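Local coordinates for uncharacterized protein (Staphylococcus aureus subsp. aureus Mu50, PDB 4QPV) that is of unknown function, a DUF1672 family member with a unique fold built on a kinked-helix-beta-beta-beta repeat, at residues A[129-132]-A[137-140]; A[139-144]-A[173-178]; A[246-249]-A[253-256]. All blocks are in the same frame, centred on the assembly; numbering follows the deposited sequence. Where two conformers were deposited one is given.

Contact 1: A[129-132]-A[137-140]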
loop_
_atom_site.group_PDB
_atom_site.type_symbol
_atom_site.label_atom_id
_atom_site.label_comp_id
_atom_site.label_asym_id
_atom_site.label_seq_id
_atom_site.Cartn_x
_atom_site.Cartn_y
_atom_site.Cartn_z
ATOM N N PHE A 129 -0.122 -0.689 -10.827
ATOM C CA PHE A 129 -0.290 -1.228 -12.183
ATOM C C PHE A 129 -0.923 -2.620 -12.107
ATOM O O PHE A 129 -1.795 -2.952 -12.916
ATOM C CB PHE A 129 1.068 -1.300 -12.905
ATOM C CG PHE A 129 1.610 -0.006 -13.468
ATOM C CD1 PHE A 129 1.969 1.045 -12.626
ATOM C CD2 PHE A 129 1.828 0.134 -14.834
ATOM C CE1 PHE A 129 2.504 2.234 -13.152
ATOM C CE2 PHE A 129 2.355 1.320 -15.362
ATOM C CZ PHE A 129 2.707 2.354 -14.514
ATOM N N GLU A 130 -0.509 -3.409 -11.092
ATOM C CA GLU A 130 -1.054 -4.740 -10.831
ATOM C C GLU A 130 -2.517 -4.630 -10.440
ATOM O O GLU A 130 -3.328 -5.436 -10.899
ATOM C CB GLU A 130 -0.250 -5.496 -9.760
ATOM C CG GLU A 130 1.131 -5.952 -10.220
ATOM C CD GLU A 130 1.230 -6.953 -11.365
ATOM O OE1 GLU A 130 0.183 -7.433 -11.858
ATOM O OE2 GLU A 130 2.376 -7.291 -11.741
ATOM N N TYR A 131 -2.869 -3.578 -9.662
ATOM C CA TYR A 131 -4.263 -3.332 -9.306
ATOM C C TYR A 131 -5.087 -3.115 -10.565
ATOM O O TYR A 131 -6.097 -3.792 -10.744
ATOM C CB TYR A 131 -4.404 -2.135 -8.362
ATOM C CG TYR A 131 -5.854 -1.723 -8.188
ATOM C CD1 TYR A 131 -6.748 -2.523 -7.473
ATOM C CD2 TYR A 131 -6.355 -0.582 -8.818
ATOM C CE1 TYR A 131 -8.091 -2.164 -7.335
ATOM C CE2 TYR A 131 -7.694 -0.213 -8.682
ATOM C CZ TYR A 131 -8.554 -1.003 -7.934
ATOM O OH TYR A 131 -9.864 -0.627 -7.794
ATOM N N ARG A 132 -4.661 -2.183 -11.431
ATOM C CA ARG A 132 -5.374 -1.912 -12.681
ATOM C C ARG A 132 -5.516 -3.179 -13.533
ATOM O O ARG A 132 -6.619 -3.467 -14.000
ATOM C CB ARG A 132 -4.672 -0.810 -13.479
ATOM C CG ARG A 132 -5.393 -0.505 -14.782
ATOM C CD ARG A 132 -4.693 0.581 -15.551
ATOM N NE ARG A 132 -5.377 0.803 -16.820
ATOM C CZ ARG A 132 -4.952 1.629 -17.770
ATOM N NH1 ARG A 132 -3.837 2.333 -17.600
ATOM N NH2 ARG A 132 -5.630 1.751 -18.903
ATOM N N GLU A 137 -11.544 -8.115 -10.437
ATOM C CA GLU A 137 -11.323 -9.218 -9.477
ATOM C C GLU A 137 -11.003 -8.694 -8.086
ATOM O O GLU A 137 -11.515 -9.202 -7.085
ATOM C CB GLU A 137 -10.096 -10.038 -9.924
ATOM C CG GLU A 137 -10.320 -11.253 -10.774
ATOM C CD GLU A 137 -8.999 -11.945 -11.069
ATOM O OE1 GLU A 137 -7.915 -11.395 -10.741
ATOM O OE2 GLU A 137 -9.060 -13.049 -11.646
ATOM N N LEU A 138 -10.096 -7.709 -8.023
ATOM C CA LEU A 138 -9.672 -7.157 -6.735
ATOM C C LEU A 138 -10.834 -6.371 -6.084
ATOM O O LEU A 138 -11.054 -6.509 -4.884
ATOM C CB LEU A 138 -8.403 -6.301 -6.906
ATOM C CG LEU A 138 -7.129 -7.134 -7.158
ATOM C CD1 LEU A 138 -5.986 -6.250 -7.687
ATOM C CD2 LEU A 138 -6.695 -7.874 -5.877
ATOM N N ASP A 139 -11.613 -5.613 -6.885
ATOM C CA ASP A 139 -12.793 -4.906 -6.367
ATOM C C ASP A 139 -13.837 -5.919 -5.862
ATOM O O ASP A 139 -14.450 -5.692 -4.823
ATOM C CB ASP A 139 -13.375 -3.966 -7.416
ATOM C CG ASP A 139 -12.485 -2.765 -7.752
ATOM O OD1 ASP A 139 -11.498 -2.508 -6.994
ATOM O OD2 ASP A 139 -12.823 -2.028 -8.717
ATOM N N ASN A 140 -13.974 -7.079 -6.538
ATOM C CA ASN A 140 -14.874 -8.129 -6.051
ATOM C C ASN A 140 -14.396 -8.664 -4.712
ATOM O O ASN A 140 -15.228 -8.912 -3.841
ATOM C CB ASN A 140 -15.001 -9.272 -7.029
ATOM C CG ASN A 140 -15.769 -8.923 -8.265
ATOM O OD1 ASN A 140 -16.595 -7.993 -8.285
ATOM N ND2 ASN A 140 -15.507 -9.670 -9.325
#

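Contact 2: A[139-144]-A[173-178]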
loop_
_atom_site.group_PDB
_atom_site.type_symbol
_atom_site.label_atom_id
_atom_site.label_comp_id
_atom_site.label_asym_id
_atom_site.label_seq_id
_atom_site.Cartn_x
_atom_site.Cartn_y
_atom_site.Cartn_z
ATOM N N ASP A 139 -11.613 -5.613 -6.885
ATOM C CA ASP A 139 -12.793 -4.906 -6.367
ATOM C C ASP A 139 -13.837 -5.919 -5.862
ATOM O O ASP A 139 -14.450 -5.692 -4.823
ATOM C CB ASP A 139 -13.375 -3.966 -7.416
ATOM C CG ASP A 139 -12.485 -2.765 -7.752
ATOM O OD1 ASP A 139 -11.498 -2.508 -6.994
ATOM O OD2 ASP A 139 -12.823 -2.028 -8.717
ATOM N N ASN A 140 -13.974 -7.079 -6.538
ATOM C CA ASN A 140 -14.874 -8.129 -6.051
ATOM C C ASN A 140 -14.396 -8.664 -4.712
ATOM O O ASN A 140 -15.228 -8.912 -3.841
ATOM C CB ASN A 140 -15.001 -9.272 -7.029
ATOM C CG ASN A 140 -15.769 -8.923 -8.265
ATOM O OD1 ASN A 140 -16.595 -7.993 -8.285
ATOM N ND2 ASN A 140 -15.507 -9.670 -9.325
ATOM N N LEU A 141 -13.064 -8.841 -4.545
ATOM C CA LEU A 141 -12.508 -9.300 -3.269
ATOM C C LEU A 141 -12.823 -8.280 -2.159
ATOM O O LEU A 141 -13.225 -8.682 -1.055
ATOM C CB LEU A 141 -10.982 -9.556 -3.363
ATOM C CG LEU A 141 -10.267 -9.998 -2.054
ATOM C CD1 LEU A 141 -10.872 -11.311 -1.490
ATOM C CD2 LEU A 141 -8.782 -10.195 -2.283
ATOM N N THR A 142 -12.671 -6.971 -2.460
ATOM C CA THR A 142 -12.949 -5.916 -1.469
ATOM C C THR A 142 -14.395 -6.025 -0.969
ATOM O O THR A 142 -14.637 -6.026 0.243
ATOM C CB THR A 142 -12.674 -4.530 -2.044
ATOM O OG1 THR A 142 -11.330 -4.510 -2.532
ATOM C CG2 THR A 142 -12.876 -3.421 -0.993
ATOM N N GLU A 143 -15.332 -6.179 -1.905
ATOM C CA GLU A 143 -16.748 -6.334 -1.612
ATOM C C GLU A 143 -16.998 -7.582 -0.711
ATOM O O GLU A 143 -17.724 -7.486 0.278
ATOM C CB GLU A 143 -17.524 -6.438 -2.931
ATOM C CG GLU A 143 -19.021 -6.586 -2.739
ATOM C CD GLU A 143 -19.732 -5.398 -2.110
ATOM O OE1 GLU A 143 -19.164 -4.281 -2.089
ATOM O OE2 GLU A 143 -20.882 -5.588 -1.663
ATOM N N VAL A 144 -16.364 -8.728 -1.035
ATOM C CA VAL A 144 -16.527 -9.972 -0.257
ATOM C C VAL A 144 -15.989 -9.778 1.179
ATOM O O VAL A 144 -16.602 -10.254 2.132
ATOM C CB VAL A 144 -15.884 -11.204 -0.967
ATOM C CG1 VAL A 144 -15.916 -12.449 -0.070
ATOM C CG2 VAL A 144 -16.576 -11.497 -2.306
ATOM N N GLU A 173 -8.832 -0.720 3.151
ATOM C CA GLU A 173 -9.046 -1.028 4.568
ATOM C C GLU A 173 -8.706 -2.482 4.913
ATOM O O GLU A 173 -8.257 -2.758 6.023
ATOM C CB GLU A 173 -10.518 -0.777 4.947
ATOM C CG GLU A 173 -10.977 0.668 4.835
ATOM C CD GLU A 173 -12.485 0.804 4.761
ATOM O OE1 GLU A 173 -13.065 0.437 3.714
ATOM O OE2 GLU A 173 -13.092 1.269 5.751
ATOM N N TYR A 174 -8.938 -3.408 3.959
ATOM C CA TYR A 174 -8.840 -4.844 4.182
ATOM C C TYR A 174 -7.603 -5.567 3.692
ATOM O O TYR A 174 -7.322 -6.636 4.232
ATOM C CB TYR A 174 -10.088 -5.511 3.549
ATOM C CG TYR A 174 -11.362 -4.933 4.116
ATOM C CD1 TYR A 174 -11.814 -5.302 5.383
ATOM C CD2 TYR A 174 -12.069 -3.942 3.431
ATOM C CE1 TYR A 174 -12.934 -4.698 5.956
ATOM C CE2 TYR A 174 -13.186 -3.326 4.002
ATOM C CZ TYR A 174 -13.628 -3.726 5.255
ATOM O OH TYR A 174 -14.711 -3.123 5.842
ATOM N N TYR A 175 -6.897 -5.058 2.685
ATOM C CA TYR A 175 -5.714 -5.757 2.189
ATOM C C TYR A 175 -4.786 -4.832 1.455
ATOM O O TYR A 175 -5.144 -3.694 1.118
ATOM C CB TYR A 175 -6.101 -6.960 1.271
ATOM C CG TYR A 175 -6.793 -6.584 -0.028
ATOM C CD1 TYR A 175 -6.057 -6.190 -1.145
ATOM C CD2 TYR A 175 -8.176 -6.684 -0.157
ATOM C CE1 TYR A 175 -6.686 -5.872 -2.351
ATOM C CE2 TYR A 175 -8.814 -6.397 -1.367
ATOM C CZ TYR A 175 -8.066 -5.965 -2.453
ATOM O OH TYR A 175 -8.691 -5.634 -3.634
ATOM N N TYR A 176 -3.581 -5.341 1.194
ATOM C CA TYR A 176 -2.619 -4.628 0.369
ATOM C C TYR A 176 -2.084 -5.620 -0.672
ATOM O O TYR A 176 -2.151 -6.858 -0.475
ATOM C CB TYR A 176 -1.515 -3.959 1.197
ATOM C CG TYR A 176 -0.607 -4.942 1.898
ATOM C CD1 TYR A 176 -0.970 -5.506 3.120
ATOM C CD2 TYR A 176 0.613 -5.322 1.337
ATOM C CE1 TYR A 176 -0.151 -6.429 3.762
ATOM C CE2 TYR A 176 1.448 -6.240 1.976
ATOM C CZ TYR A 176 1.065 -6.783 3.195
ATOM O OH TYR A 176 1.871 -7.697 3.826
ATOM N N LEU A 177 -1.593 -5.073 -1.793
ATOM C CA LEU A 177 -1.079 -5.840 -2.925
ATOM C C LEU A 177 0.421 -5.518 -3.091
ATOM O O LEU A 177 0.807 -4.353 -2.957
ATOM C CB LEU A 177 -1.916 -5.432 -4.170
ATOM C CG LEU A 177 -1.622 -6.045 -5.545
ATOM C CD1 LEU A 177 -2.169 -7.420 -5.652
ATOM C CD2 LEU A 177 -2.329 -5.250 -6.624
ATOM N N THR A 178 1.249 -6.537 -3.342
ATOM C CA THR A 178 2.699 -6.385 -3.510
ATOM C C THR A 178 3.095 -6.854 -4.913
ATOM O O THR A 178 2.686 -7.946 -5.324
ATOM C CB THR A 178 3.457 -7.164 -2.401
ATOM O OG1 THR A 178 2.957 -6.774 -1.113
ATOM C CG2 THR A 178 4.983 -6.952 -2.450
#

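Contact 3: A[246-249]-A[253-256]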
loop_
_atom_site.group_PDB
_atom_site.type_symbol
_atom_site.label_atom_id
_atom_site.label_comp_id
_atom_site.label_asym_id
_atom_site.label_seq_id
_atom_site.Cartn_x
_atom_site.Cartn_y
_atom_site.Cartn_z
ATOM N N GLU A 246 -12.038 -21.304 3.145
ATOM C CA GLU A 246 -12.852 -22.243 2.367
ATOM C C GLU A 246 -13.989 -21.516 1.636
ATOM O O GLU A 246 -14.221 -21.794 0.463
ATOM C CB GLU A 246 -13.398 -23.383 3.250
ATOM C CG GLU A 246 -12.278 -24.297 3.741
ATOM C CD GLU A 246 -11.368 -24.873 2.666
ATOM O OE1 GLU A 246 -11.889 -25.466 1.696
ATOM O OE2 GLU A 246 -10.135 -24.702 2.776
ATOM N N VAL A 247 -14.643 -20.553 2.301
ATOM C CA VAL A 247 -15.699 -19.730 1.699
ATOM C C VAL A 247 -15.113 -18.942 0.482
ATOM O O VAL A 247 -15.668 -19.004 -0.620
ATOM C CB VAL A 247 -16.348 -18.798 2.759
ATOM C CG1 VAL A 247 -17.222 -17.705 2.115
ATOM C CG2 VAL A 247 -17.146 -19.609 3.771
ATOM N N LEU A 248 -13.963 -18.285 0.677
ATOM C CA LEU A 248 -13.275 -17.504 -0.363
ATOM C C LEU A 248 -12.896 -18.352 -1.589
ATOM O O LEU A 248 -13.120 -17.913 -2.722
ATOM C CB LEU A 248 -12.026 -16.815 0.232
ATOM C CG LEU A 248 -12.328 -15.721 1.248
ATOM C CD1 LEU A 248 -11.066 -15.240 1.938
ATOM C CD2 LEU A 248 -13.077 -14.544 0.600
ATOM N N LYS A 249 -12.387 -19.586 -1.376
ATOM C CA LYS A 249 -12.016 -20.494 -2.480
ATOM C C LYS A 249 -13.193 -20.800 -3.412
ATOM O O LYS A 249 -12.972 -21.069 -4.602
ATOM C CB LYS A 249 -11.444 -21.821 -1.964
ATOM C CG LYS A 249 -10.089 -21.690 -1.281
ATOM C CD LYS A 249 -9.717 -22.995 -0.584
ATOM C CE LYS A 249 -8.506 -22.807 0.289
ATOM N NZ LYS A 249 -8.071 -24.089 0.902
ATOM N N ASN A 253 -15.590 -15.067 -8.652
ATOM C CA ASN A 253 -15.243 -13.747 -9.179
ATOM C C ASN A 253 -14.055 -13.044 -8.484
ATOM O O ASN A 253 -13.727 -11.915 -8.862
ATOM C CB ASN A 253 -16.493 -12.851 -9.129
ATOM C CG ASN A 253 -17.010 -12.538 -7.736
ATOM O OD1 ASN A 253 -16.752 -13.252 -6.755
ATOM N ND2 ASN A 253 -17.800 -11.480 -7.633
ATOM N N ILE A 254 -13.391 -13.699 -7.520
ATOM C CA ILE A 254 -12.264 -13.076 -6.824
ATOM C C ILE A 254 -10.907 -13.528 -7.467
ATOM O O ILE A 254 -10.927 -14.379 -8.372
ATOM C CB ILE A 254 -12.330 -13.293 -5.287
ATOM C CG1 ILE A 254 -12.164 -14.775 -4.881
ATOM C CG2 ILE A 254 -13.600 -12.651 -4.688
ATOM C CD1 ILE A 254 -11.695 -14.936 -3.339
ATOM N N PRO A 255 -9.735 -12.970 -7.037
ATOM C CA PRO A 255 -8.472 -13.288 -7.727
ATOM C C PRO A 255 -7.875 -14.684 -7.477
ATOM O O PRO A 255 -6.848 -14.829 -6.808
ATOM C CB PRO A 255 -7.520 -12.179 -7.255
ATOM C CG PRO A 255 -8.414 -11.103 -6.690
ATOM C CD PRO A 255 -9.524 -11.881 -6.063
ATOM N N HIS A 256 -8.446 -15.695 -8.152
ATOM C CA HIS A 256 -7.910 -17.061 -8.166
ATOM C C HIS A 256 -6.509 -17.098 -8.795
ATOM O O HIS A 256 -5.683 -17.898 -8.369
ATOM C CB HIS A 256 -8.845 -17.996 -8.944
ATOM C CG HIS A 256 -10.077 -18.350 -8.177
ATOM N ND1 HIS A 256 -10.263 -19.620 -7.658
ATOM C CD2 HIS A 256 -11.143 -17.583 -7.855
ATOM C CE1 HIS A 256 -11.432 -19.584 -7.040
ATOM N NE2 HIS A 256 -11.998 -18.378 -7.136
#

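Contact 1: A[129-132]-A[137-140]
With CG of Tyr131 anti to its own N (chi1 170°), the phenol oxygen reaches helix 135-147, where chi1 of Asp139 (-68°) sets the carboxylate beside the backbone N and OD1 meets the hydroxyl. Tyr131 OH donates a short hydrogen bond of 2.6 Å to Asp139 OD1, which accepts through its syn lone pair. OD1 lies at the edge of the phenol, in the ring plane, while the carboxylate plane is turned 49° from that of the ring. Beside this polar end, one branch of Leu138 reaches back to the first helix: its CD1 lies 3.8 Å from both Tyr131 CA and Tyr131 CD1, approaching the ring obliquely. The two segments flank the sharp turn between consecutive helices, 116-133 and 135-147, in a family whose fold is built on a kinked-helix-beta-beta-beta repeat; the bond spans the turn from one helix to the other. Lys135, at the start of the second helix, forms a salt bridge with Asp139 OD2, so the two carboxylate oxygens have different partners, and the nearby ammonium would be expected to favour the charged form of Asp139. Phe170 stacks on the Tyr131 ring, and Leu177 of strand 175-178 packs against both Tyr131 and Leu138.

Contact 2: A[139-144]-A[173-178]
Tyr175, at the start of strand 175-178, points its ring at Leu141 and Thr142 of helix 135-147, a helix-on-sheet packing in which the helix lies against the mixed sheet of the fold. The short axes run nearly antiparallel, at 155°, and pass 11.0 Å apart. The apolar part is a CH-pi contact: Leu141 CD2 stands over one face of the Tyr175 ring, 4.3 Å from the centroid and displaced toward the rim, where CE2 is its nearest ring atom at 3.9 Å. In Leu141, CG is anti to the backbone N (chi1 178°), and from it CD2 reaches the ring. Both Leu141 and Tyr175 also touch Val221 of the adjoining strand 220-227. The polar part gathers at the phenol oxygen. Tyr175 OH is hydrogen-bonded to the carbonyl oxygen of Leu138, and Thr142 OG1 bonds to the same carbonyl, so that one helix oxygen serves two side chains. The strand is thereby tied to the helix backbone through a side chain. Just before the strand, Asn172 OD1 accepts from the backbone N of both Tyr174 and Tyr175. Thr142 crosses the phenol at about a right angle; its OG1 comes within 3.1 Å of Tyr175 OH and 3.4 Å of Tyr175 CE2.

Contact 3: A[246-249]-A[253-256]
The imidazole of His256 turns its edge to Lys249, whose O lies near the ring plane, 3.2 Å from His256 CE1. Ile254 O also sits at the ring edge, in plane, and Phe287 meets the ring with the planes inclined at about 35°. Deeper in, Ile254 CD1 touches the backbone at Leu248, 3.4 Å from its O, and packs 4.0 Å from Leu248 CB; the two side chains cross at about a right angle. With CG1 placed between the backbone N and the carbonyl carbon (chi1 66°), Ile254 directs its longer branch at the helix. The contact folds the loop leading to strand 259-265 back against residues 246-249. Pro255 centres an inverse gamma turn, closed by a 2.8 Å hydrogen bond from His256 N to Ile254 O, and its ring packs on helix 135-147. Lys249 NZ forms a salt bridge with Glu246 OE2 within its own segment. No hydrogen bond joins the two segments directly; His256 NE2 is bonded instead to Lys251 O in the intervening loop. NE2 is therefore probably a protonated nitrogen of the ring, and the C-H at CE1 would give at most a weak polar contact to Lys249 O.

In the fold
From the N terminus, contact 1 comes first, closing the short bend between helices 116-133 and 135-147. Contact 2 starts on the same second helix, sharing Asp139 and Asn140, and closes a longer loop that runs through helix 159-165 to strand 175-178. These two are thus chained end to end along the sequence. Contact 3 follows in series, a tight return between helix 234-249 and strand 259-265. None of the three nests inside or crosses another. Helix 135-147 carries a segment of contacts 1 and 2, whereas contact 3 only packs on it: Asn140 ND2 lies 2.9 Å from Asn253 O, a probable hydrogen bond, and Val144 CG1 packs against Leu248 CD2.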